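Local atomic coordinates of Udp-n-acetylglucosamine pyrophosphorylase (Trypanosoma brucei, PDB entry 4BQH), a protein that probably catalyses the transfer of a uridylyl group from UTP to N-acetyl-alpha-D-glucosamine 1-phosphate, giving UDP-N-acetylglucosamine and diphosphate. Residues A[195-200]-A[205-210]; A[174-179]-A[190-195]; A[99-104]-A[297-302]. All coordinates share one frame; numbering follows the deposited sequence.

Interaction 1: residues A[195-200]-A[205-210]. With SO4 (sulfate ion), chain D.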
loop_
_atom_site.group_PDB
_atom_site.type_symbol
_atom_site.label_atom_id
_atom_site.label_comp_id
_atom_site.label_asym_id
_atom_site.label_seq_id
_atom_site.Cartn_x
_atom_site.Cartn_y
_atom_site.Cartn_z
ATOM N N ASN A 195 -5.607 -13.540 -16.782
ATOM C CA ASN A 195 -6.671 -12.555 -16.793
ATOM C C ASN A 195 -6.377 -11.352 -17.688
ATOM O O ASN A 195 -7.026 -10.306 -17.549
ATOM C CB ASN A 195 -6.970 -12.121 -15.359
ATOM C CG ASN A 195 -7.701 -13.193 -14.578
ATOM O OD1 ASN A 195 -8.901 -13.378 -14.760
ATOM N ND2 ASN A 195 -6.977 -13.925 -13.724
ATOM N N SER A 196 -5.406 -11.509 -18.598
ATOM C CA SER A 196 -4.997 -10.460 -19.541
ATOM C C SER A 196 -4.667 -9.146 -18.835
ATOM O O SER A 196 -5.045 -8.071 -19.307
ATOM C CB SER A 196 -6.084 -10.222 -20.607
ATOM O OG SER A 196 -6.294 -11.436 -21.302
ATOM N N TYR A 197 -3.979 -9.258 -17.693
ATOM C CA TYR A 197 -3.544 -8.088 -16.896
ATOM C C TYR A 197 -4.689 -7.159 -16.549
ATOM O O TYR A 197 -4.494 -5.961 -16.359
ATOM C CB TYR A 197 -2.375 -7.336 -17.582
ATOM C CG TYR A 197 -1.231 -8.241 -17.938
ATOM C CD1 TYR A 197 -0.198 -8.512 -17.031
ATOM C CD2 TYR A 197 -1.194 -8.867 -19.184
ATOM C CE1 TYR A 197 0.840 -9.387 -17.365
ATOM C CE2 TYR A 197 -0.175 -9.729 -19.522
ATOM C CZ TYR A 197 0.833 -9.992 -18.622
ATOM O OH TYR A 197 1.844 -10.840 -19.016
ATOM N N PHE A 198 -5.893 -7.727 -16.458
ATOM C CA PHE A 198 -7.115 -7.000 -16.053
ATOM C C PHE A 198 -7.360 -5.746 -16.883
ATOM O O PHE A 198 -7.917 -4.759 -16.402
ATOM C CB PHE A 198 -7.112 -6.712 -14.539
ATOM C CG PHE A 198 -6.876 -7.951 -13.701
ATOM C CD1 PHE A 198 -7.886 -8.902 -13.536
ATOM C CD2 PHE A 198 -5.631 -8.190 -13.119
ATOM C CE1 PHE A 198 -7.655 -10.054 -12.778
ATOM C CE2 PHE A 198 -5.398 -9.339 -12.356
ATOM C CZ PHE A 198 -6.418 -10.265 -12.192
ATOM N N GLY A 199 -6.979 -5.826 -18.148
ATOM C CA GLY A 199 -7.208 -4.727 -19.085
ATOM C C GLY A 199 -6.052 -3.745 -19.214
ATOM O O GLY A 199 -6.086 -2.869 -20.077
ATOM N N LEU A 200 -5.038 -3.880 -18.352
ATOM C CA LEU A 200 -3.814 -3.078 -18.455
ATOM C C LEU A 200 -2.901 -3.583 -19.570
ATOM O O LEU A 200 -3.002 -4.730 -19.987
ATOM C CB LEU A 200 -3.022 -3.098 -17.139
ATOM C CG LEU A 200 -3.767 -2.546 -15.919
ATOM C CD1 LEU A 200 -2.906 -2.724 -14.675
ATOM C CD2 LEU A 200 -4.113 -1.079 -16.095
ATOM N N VAL A 205 3.041 -3.207 -16.284
ATOM C CA VAL A 205 2.989 -3.996 -15.061
ATOM C C VAL A 205 4.346 -4.606 -14.755
ATOM O O VAL A 205 4.921 -5.325 -15.596
ATOM C CB VAL A 205 1.913 -5.085 -15.136
ATOM C CG1 VAL A 205 1.861 -5.839 -13.806
ATOM C CG2 VAL A 205 0.566 -4.425 -15.450
ATOM N N HIS A 206 4.853 -4.335 -13.553
ATOM C CA HIS A 206 6.206 -4.733 -13.179
ATOM C C HIS A 206 6.122 -5.538 -11.927
ATOM O O HIS A 206 5.732 -5.015 -10.878
ATOM C CB HIS A 206 7.082 -3.490 -12.952
ATOM C CG HIS A 206 7.039 -2.489 -14.095
ATOM N ND1 HIS A 206 7.960 -2.469 -15.069
ATOM C CD2 HIS A 206 6.136 -1.470 -14.393
ATOM C CE1 HIS A 206 7.672 -1.488 -15.959
ATOM N NE2 HIS A 206 6.550 -0.876 -15.548
ATOM N N PHE A 207 6.467 -6.814 -12.009
ATOM C CA PHE A 207 6.471 -7.672 -10.822
ATOM C C PHE A 207 7.864 -7.686 -10.215
ATOM O O PHE A 207 8.856 -7.853 -10.920
ATOM C CB PHE A 207 6.079 -9.097 -11.197
ATOM C CG PHE A 207 4.721 -9.202 -11.803
ATOM C CD1 PHE A 207 3.584 -9.270 -11.003
ATOM C CD2 PHE A 207 4.583 -9.222 -13.192
ATOM C CE1 PHE A 207 2.323 -9.354 -11.596
ATOM C CE2 PHE A 207 3.344 -9.313 -13.784
ATOM C CZ PHE A 207 2.208 -9.377 -12.978
ATOM N N PHE A 208 7.951 -7.508 -8.906
ATOM C CA PHE A 208 9.246 -7.495 -8.247
ATOM C C PHE A 208 9.119 -8.069 -6.854
ATOM O O PHE A 208 8.282 -7.625 -6.076
ATOM C CB PHE A 208 9.895 -6.083 -8.266
ATOM C CG PHE A 208 9.216 -5.047 -7.402
ATOM C CD1 PHE A 208 7.899 -4.604 -7.668
ATOM C CD2 PHE A 208 9.921 -4.462 -6.343
ATOM C CE1 PHE A 208 7.304 -3.631 -6.863
ATOM C CE2 PHE A 208 9.340 -3.473 -5.543
ATOM C CZ PHE A 208 8.031 -3.062 -5.808
ATOM N N ALA A 209 9.959 -9.051 -6.543
ATOM C CA ALA A 209 9.846 -9.744 -5.254
ATOM C C ALA A 209 10.618 -9.041 -4.166
ATOM O O ALA A 209 11.758 -8.577 -4.383
ATOM C CB ALA A 209 10.353 -11.171 -5.382
ATOM N N GLN A 210 10.002 -8.978 -2.995
ATOM C CA GLN A 210 10.666 -8.470 -1.802
ATOM C C GLN A 210 11.473 -9.592 -1.195
ATOM O O GLN A 210 11.319 -10.775 -1.573
ATOM C CB GLN A 210 9.628 -7.980 -0.777
ATOM C CG GLN A 210 8.659 -9.044 -0.284
ATOM C CD GLN A 210 7.489 -8.402 0.411
ATOM O OE1 GLN A 210 7.604 -7.963 1.566
ATOM N NE2 GLN A 210 6.387 -8.244 -0.318
HETATM S S SO4 D . 11.107 -4.062 -15.824
HETATM O O1 SO4 D . 9.920 -4.533 -15.084
HETATM O O2 SO4 D . 12.356 -4.603 -15.221
HETATM O O3 SO4 D . 11.144 -2.588 -15.774
HETATM O O4 SO4 D . 11.052 -4.580 -17.215
#
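Y197 and L200, in the loop that leaves helix 185-194, make a small apolar contact with V205 and F207 on strand 205-209, so the packing forms just where the chain turns from the helix back into the sheet. The helix ends in a Schellman motif with S196, at positive phi, as its C-prime residue. Y197, F198 and G199 keep phi positive as well, and the loop winds on in left-handed turns closed by bonds such as L200 N to Y197 O. This winding turns the CB of both Y197 and L200 toward the strand.

V205 is the meeting point. With its CG1 anti to the backbone N (chi1 -177°), the other methyl is the one presented to the loop: V205 CG2 lies 3.9 Å from L200 CD1, and the two side chains cross at about a right angle. The same CG2 sits 4.4 Å from Y197 CD1, approaching that ring obliquely. Farther along the strand, the Y197 and F207 rings meet edge against edge, with Y197 CE1 4.4 Å from F207 CE2.

H206, next along the strand, takes no part in this patch. Its ND1 donates a nearly straight bond (166°) to O1 of a sulfate ion, 2.8 Å away and near the ring plane; R249 and H267 hold the same ion, which probably came from the crystallisation liquor. H206 NE2 bonds to Q175 OE1.

Strand 205-209 runs parallel to strand 175-180; F207 also rests on D185, T188 and Q189 of helix 185-194, while L200 packs on C152 and R156 of helix 147-166.

Interaction 2: residues A[174-179]-A[190-195]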
loop_
_atom_site.group_PDB
_atom_site.type_symbol
_atom_site.label_atom_id
_atom_site.label_comp_id
_atom_site.label_asym_id
_atom_site.label_seq_id
_atom_site.Cartn_x
_atom_site.Cartn_y
_atom_site.Cartn_z
ATOM N N VAL A 174 -0.321 4.821 -15.873
ATOM C CA VAL A 174 0.213 4.684 -14.514
ATOM C C VAL A 174 1.011 3.355 -14.488
ATOM O O VAL A 174 0.447 2.295 -14.808
ATOM C CB VAL A 174 -0.942 4.604 -13.493
ATOM C CG1 VAL A 174 -0.404 4.246 -12.095
ATOM C CG2 VAL A 174 -1.730 5.906 -13.474
ATOM N N GLN A 175 2.296 3.389 -14.127
ATOM C CA GLN A 175 3.073 2.129 -14.018
ATOM C C GLN A 175 2.621 1.400 -12.766
ATOM O O GLN A 175 2.567 2.015 -11.699
ATOM C CB GLN A 175 4.569 2.408 -13.941
ATOM C CG GLN A 175 5.104 3.179 -15.156
ATOM C CD GLN A 175 4.975 2.386 -16.438
ATOM O OE1 GLN A 175 5.225 1.179 -16.465
ATOM N NE2 GLN A 175 4.555 3.058 -17.514
ATOM N N LEU A 176 2.278 0.118 -12.910
ATOM C CA LEU A 176 1.829 -0.692 -11.793
ATOM C C LEU A 176 3.004 -1.560 -11.357
ATOM O O LEU A 176 3.577 -2.322 -12.156
ATOM C CB LEU A 176 0.633 -1.575 -12.203
ATOM C CG LEU A 176 0.106 -2.487 -11.086
ATOM C CD1 LEU A 176 -0.331 -1.683 -9.866
ATOM C CD2 LEU A 176 -1.046 -3.340 -11.572
ATOM N N LEU A 177 3.364 -1.433 -10.083
ATOM C CA LEU A 177 4.481 -2.182 -9.511
ATOM C C LEU A 177 3.874 -3.145 -8.511
ATOM O O LEU A 177 3.250 -2.705 -7.533
ATOM C CB LEU A 177 5.428 -1.208 -8.793
ATOM C CG LEU A 177 5.729 0.142 -9.452
ATOM C CD1 LEU A 177 6.710 0.914 -8.570
ATOM C CD2 LEU A 177 6.279 -0.093 -10.853
ATOM N N VAL A 178 4.003 -4.442 -8.775
ATOM C CA VAL A 178 3.367 -5.439 -7.919
ATOM C C VAL A 178 4.467 -6.090 -7.066
ATOM O O VAL A 178 5.306 -6.820 -7.596
ATOM C CB VAL A 178 2.633 -6.503 -8.773
ATOM C CG1 VAL A 178 1.983 -7.562 -7.879
ATOM C CG2 VAL A 178 1.590 -5.815 -9.633
ATOM N N MET A 179 4.481 -5.790 -5.766
ATOM C CA MET A 179 5.561 -6.277 -4.917
ATOM C C MET A 179 5.194 -7.617 -4.300
ATOM O O MET A 179 4.467 -7.705 -3.317
ATOM C CB MET A 179 5.989 -5.266 -3.837
ATOM C CG MET A 179 7.336 -5.711 -3.244
ATOM S SD MET A 179 7.972 -4.521 -2.044
ATOM C CE MET A 179 6.997 -4.947 -0.621
ATOM N N ARG A 190 1.282 -15.545 -13.094
ATOM C CA ARG A 190 0.334 -16.442 -13.784
ATOM C C ARG A 190 -1.107 -15.943 -13.718
ATOM O O ARG A 190 -1.818 -15.928 -14.716
ATOM C CB ARG A 190 0.413 -17.854 -13.212
ATOM C CG ARG A 190 1.496 -18.713 -13.830
ATOM C CD ARG A 190 1.149 -20.182 -13.592
ATOM N NE ARG A 190 2.134 -21.087 -14.179
ATOM C CZ ARG A 190 2.092 -21.553 -15.426
ATOM N NH1 ARG A 190 1.113 -21.198 -16.256
ATOM N NH2 ARG A 190 3.043 -22.373 -15.849
ATOM N N PHE A 191 -1.541 -15.554 -12.529
ATOM C CA PHE A 191 -2.880 -14.995 -12.331
ATOM C C PHE A 191 -3.103 -13.762 -13.218
ATOM O O PHE A 191 -4.142 -13.646 -13.846
ATOM C CB PHE A 191 -3.059 -14.665 -10.839
ATOM C CG PHE A 191 -4.435 -14.187 -10.451
ATOM C CD1 PHE A 191 -5.513 -15.069 -10.398
ATOM C CD2 PHE A 191 -4.641 -12.852 -10.074
ATOM C CE1 PHE A 191 -6.769 -14.633 -9.996
ATOM C CE2 PHE A 191 -5.905 -12.406 -9.680
ATOM C CZ PHE A 191 -6.971 -13.299 -9.640
ATOM N N PHE A 192 -2.137 -12.835 -13.264
ATOM C CA PHE A 192 -2.267 -11.658 -14.128
ATOM C C PHE A 192 -2.355 -12.082 -15.601
ATOM O O PHE A 192 -3.218 -11.598 -16.342
ATOM C CB PHE A 192 -1.112 -10.657 -13.928
ATOM C CG PHE A 192 -1.369 -9.633 -12.839
ATOM C CD1 PHE A 192 -1.296 -9.988 -11.494
ATOM C CD2 PHE A 192 -1.690 -8.315 -13.165
ATOM C CE1 PHE A 192 -1.538 -9.036 -10.489
ATOM C CE2 PHE A 192 -1.925 -7.363 -12.173
ATOM C CZ PHE A 192 -1.863 -7.727 -10.833
ATOM N N GLU A 193 -1.452 -12.963 -16.012
ATOM C CA GLU A 193 -1.417 -13.447 -17.410
ATOM C C GLU A 193 -2.744 -14.081 -17.867
ATOM O O GLU A 193 -3.260 -13.757 -18.951
ATOM C CB GLU A 193 -0.250 -14.417 -17.605
ATOM C CG GLU A 193 1.120 -13.745 -17.625
ATOM C CD GLU A 193 2.276 -14.724 -17.457
ATOM O OE1 GLU A 193 2.067 -15.955 -17.603
ATOM O OE2 GLU A 193 3.406 -14.273 -17.181
ATOM N N GLU A 194 -3.284 -14.965 -17.029
ATOM C CA GLU A 194 -4.558 -15.666 -17.286
ATOM C C GLU A 194 -5.745 -14.708 -17.391
ATOM O O GLU A 194 -6.772 -15.019 -18.004
ATOM C CB GLU A 194 -4.841 -16.666 -16.170
ATOM C CG GLU A 194 -3.920 -17.879 -16.158
ATOM C CD GLU A 194 -4.043 -18.715 -14.891
ATOM O OE1 GLU A 194 -4.930 -18.467 -14.046
ATOM O OE2 GLU A 194 -3.230 -19.638 -14.721
ATOM N N ASN A 195 -5.607 -13.540 -16.782
ATOM C CA ASN A 195 -6.671 -12.555 -16.793
ATOM C C ASN A 195 -6.377 -11.352 -17.688
ATOM O O ASN A 195 -7.026 -10.306 -17.549
ATOM C CB ASN A 195 -6.970 -12.121 -15.359
ATOM C CG ASN A 195 -7.701 -13.193 -14.578
ATOM O OD1 ASN A 195 -8.901 -13.378 -14.760
ATOM N ND2 ASN A 195 -6.977 -13.925 -13.724
#
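Helix 185-194 lies over strand 175-180 with V178 and F192 as the nearest backbone pair, their CA atoms 10.4 Å apart. These are the first strand and the helix of a beta-alpha-beta unit that is completed by the parallel strand 205-209, part of the nucleotidyltransferase core of the GT-A type.

At this spacing one large side chain bridges the gap. F192 points from the helix down to the sheet, and the far end of its ring reaches two aliphatic side chains two residues apart on the strand, both on the helix-facing side. F192 CZ comes to 4.1 Å from V178 CG2, and F192 CE2 to 4.2 Å from L176 CD2. Both approach the ring obliquely. L176 holds CG anti to the backbone N (chi1 179°), and CD2, the branch that continues the extended chain, reaches the phenylalanine. All three residues are buried, and the contact is purely apolar. The rings of F148, F198 and F207 each meet F192 edge-to-face, so it is part of an aromatic cluster, while L176 also packs on C152 and I155 of helix 147-166.

Where the helix ends, N195 folds its side chain back on the last turn. N195 ND2 donates a nearly straight bond (164°) to F191 O, 2.9 Å away. The same nitrogen stands 3.7 Å above the plane of the F191 ring, offset toward its rim.

Interaction 3: residues A[99-104]-A[297-302]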
loop_
_atom_site.group_PDB
_atom_site.type_symbol
_atom_site.label_atom_id
_atom_site.label_comp_id
_atom_site.label_asym_id
_atom_site.label_seq_id
_atom_site.Cartn_x
_atom_site.Cartn_y
_atom_site.Cartn_z
ATOM N N LYS A 99 -10.680 20.745 -6.100
ATOM C CA LYS A 99 -10.817 20.651 -7.546
ATOM C C LYS A 99 -9.533 21.080 -8.261
ATOM O O LYS A 99 -9.123 20.466 -9.275
ATOM C CB LYS A 99 -11.986 21.535 -8.020
ATOM C CG LYS A 99 -12.343 21.377 -9.496
ATOM C CD LYS A 99 -13.686 22.040 -9.829
ATOM C CE LYS A 99 -14.854 21.282 -9.176
ATOM N NZ LYS A 99 -16.173 21.694 -9.739
ATOM N N ASN A 100 -8.887 22.121 -7.747
ATOM C CA ASN A 100 -7.662 22.581 -8.377
ATOM C C ASN A 100 -6.499 21.581 -8.203
ATOM O O ASN A 100 -5.715 21.375 -9.134
ATOM C CB ASN A 100 -7.282 23.956 -7.869
ATOM C CG ASN A 100 -8.204 25.046 -8.391
ATOM O OD1 ASN A 100 -8.323 26.112 -7.781
ATOM N ND2 ASN A 100 -8.848 24.788 -9.521
ATOM N N LEU A 101 -6.413 20.969 -7.026
ATOM C CA LEU A 101 -5.380 19.954 -6.776
ATOM C C LEU A 101 -5.631 18.731 -7.661
ATOM O O LEU A 101 -4.698 18.117 -8.179
ATOM C CB LEU A 101 -5.375 19.546 -5.292
ATOM C CG LEU A 101 -4.807 20.599 -4.319
ATOM C CD1 LEU A 101 -5.040 20.141 -2.884
ATOM C CD2 LEU A 101 -3.312 20.854 -4.527
ATOM N N GLU A 102 -6.901 18.368 -7.792
ATOM C CA GLU A 102 -7.294 17.233 -8.616
ATOM C C GLU A 102 -6.833 17.407 -10.077
ATOM O O GLU A 102 -6.309 16.472 -10.689
ATOM C CB GLU A 102 -8.812 17.031 -8.528
ATOM C CG GLU A 102 -9.330 15.946 -9.451
ATOM C CD GLU A 102 -10.844 15.832 -9.419
ATOM O OE1 GLU A 102 -11.533 16.698 -10.014
ATOM O OE2 GLU A 102 -11.342 14.887 -8.800
ATOM N N ALA A 103 -7.031 18.607 -10.623
ATOM C CA ALA A 103 -6.575 18.909 -11.992
ATOM C C ALA A 103 -5.049 18.753 -12.141
ATOM O O ALA A 103 -4.557 18.192 -13.151
ATOM C CB ALA A 103 -6.999 20.307 -12.389
ATOM N N VAL A 104 -4.301 19.213 -11.137
ATOM C CA VAL A 104 -2.840 19.047 -11.128
ATOM C C VAL A 104 -2.465 17.557 -11.145
ATOM O O VAL A 104 -1.566 17.136 -11.868
ATOM C CB VAL A 104 -2.183 19.749 -9.913
ATOM C CG1 VAL A 104 -0.685 19.455 -9.837
ATOM C CG2 VAL A 104 -2.409 21.256 -9.994
ATOM N N ALA A 297 0.873 16.687 -3.333
ATOM C CA ALA A 297 2.321 16.493 -3.261
ATOM C C ALA A 297 3.048 17.482 -4.171
ATOM O O ALA A 297 4.044 18.073 -3.779
ATOM C CB ALA A 297 2.695 15.065 -3.636
ATOM N N ILE A 298 2.515 17.661 -5.376
ATOM C CA ILE A 298 3.163 18.522 -6.370
ATOM C C ILE A 298 3.152 19.986 -5.915
ATOM O O ILE A 298 4.204 20.663 -5.941
ATOM C CB ILE A 298 2.519 18.353 -7.746
ATOM C CG1 ILE A 298 2.910 16.974 -8.310
ATOM C CG2 ILE A 298 2.995 19.459 -8.706
ATOM C CD1 ILE A 298 2.120 16.523 -9.522
ATOM N N GLU A 299 1.983 20.463 -5.494
ATOM C CA GLU A 299 1.828 21.878 -5.117
ATOM C C GLU A 299 2.573 22.204 -3.834
ATOM O O GLU A 299 3.076 23.341 -3.679
ATOM C CB GLU A 299 0.333 22.268 -5.069
ATOM C CG GLU A 299 -0.332 22.236 -6.459
ATOM C CD GLU A 299 0.255 23.245 -7.464
ATOM O OE1 GLU A 299 0.657 24.352 -7.076
ATOM O OE2 GLU A 299 0.341 22.914 -8.657
ATOM N N GLU A 300 2.732 21.209 -2.944
ATOM C CA GLU A 300 3.498 21.393 -1.689
ATOM C C GLU A 300 5.013 21.227 -1.854
ATOM O O GLU A 300 5.780 21.561 -0.947
ATOM C CB GLU A 300 3.004 20.417 -0.596
ATOM C CG GLU A 300 1.557 20.693 -0.158
ATOM C CD GLU A 300 1.356 22.040 0.561
ATOM O OE1 GLU A 300 2.231 22.468 1.343
ATOM O OE2 GLU A 300 0.304 22.667 0.363
ATOM N N GLU A 301 5.426 20.739 -3.021
ATOM C CA GLU A 301 6.807 20.328 -3.289
ATOM C C GLU A 301 7.253 19.300 -2.227
ATOM O O GLU A 301 8.381 19.340 -1.739
ATOM C CB GLU A 301 7.758 21.545 -3.360
ATOM C CG GLU A 301 7.370 22.552 -4.439
ATOM C CD GLU A 301 8.123 23.859 -4.300
ATOM O OE1 GLU A 301 9.275 23.928 -4.768
ATOM O OE2 GLU A 301 7.558 24.808 -3.718
ATOM N N ALA A 302 6.355 18.365 -1.905
ATOM C CA ALA A 302 6.619 17.336 -0.902
ATOM C C ALA A 302 7.384 16.165 -1.518
ATOM O O ALA A 302 7.186 15.828 -2.709
ATOM C CB ALA A 302 5.310 16.855 -0.304
#
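Two helices pack here, the middle of helix 95-110 against the last turn of helix 291-300, through V104 and L101 on one side and I298 and E299 on the other. The backbones come fairly close: the CA atoms of L101 and E299 are 7.6 Å apart, those of V104 and I298 7.7 Å.

V104 takes the larger share: CG1 lies between I298 and the E299 carboxylate, which CG2 faces. V104 CG1 meets I298 CG2 at 3.8 Å, an aliphatic contact, and V104 CG2 lies 3.5 Å from E299 OE2. L101, one turn earlier on the same face, uses its tip, placing CD2 3.8 Å from E299 CG. The glutamate therefore lies across both residues, methylenes on the leucine and carboxylate beside the valine. A bend in its chain (chi2 -63°) turns the carboxylate toward V104 instead of letting it run straight out.

Helix 291-300 stops just beyond, in a Schellman motif: E301 takes positive phi, A302 N reaches back to A297 O at 3.0 Å, and E301 N to I298 O at 3.2 Å. From there the chain goes on to strand 304-309 of the central mixed sheet. I298 and A297 touch Y275 of strand 275-280, placing this helix against that sheet. E102, on helix 95-110, packs on P291 and V292 at the far end of the partner helix. E300 OE1 forms a salt bridge with R424 NE of strand 423-427.

Interactions 1 and 2 belong to one beta-alpha-beta unit: they share N195, their centres lie about 1 Å apart, and strands 175-180 and 205-209 are parallel neighbours in the sheet. Interaction 2 packs the helix on its first strand, fully buried and apolar; interaction 1 packs the loop after that helix on the returning strand and is only partly buried, with a sulfate bound nearby. Interaction 3 is far off, its centre about 28 Å from both others, and joins two helices near the surface, where aliphatic side chains and an exposed glutamate, not aromatic rings, make the contact. In sequence it encloses both: they lie within the loop between 99-104 and 297-302.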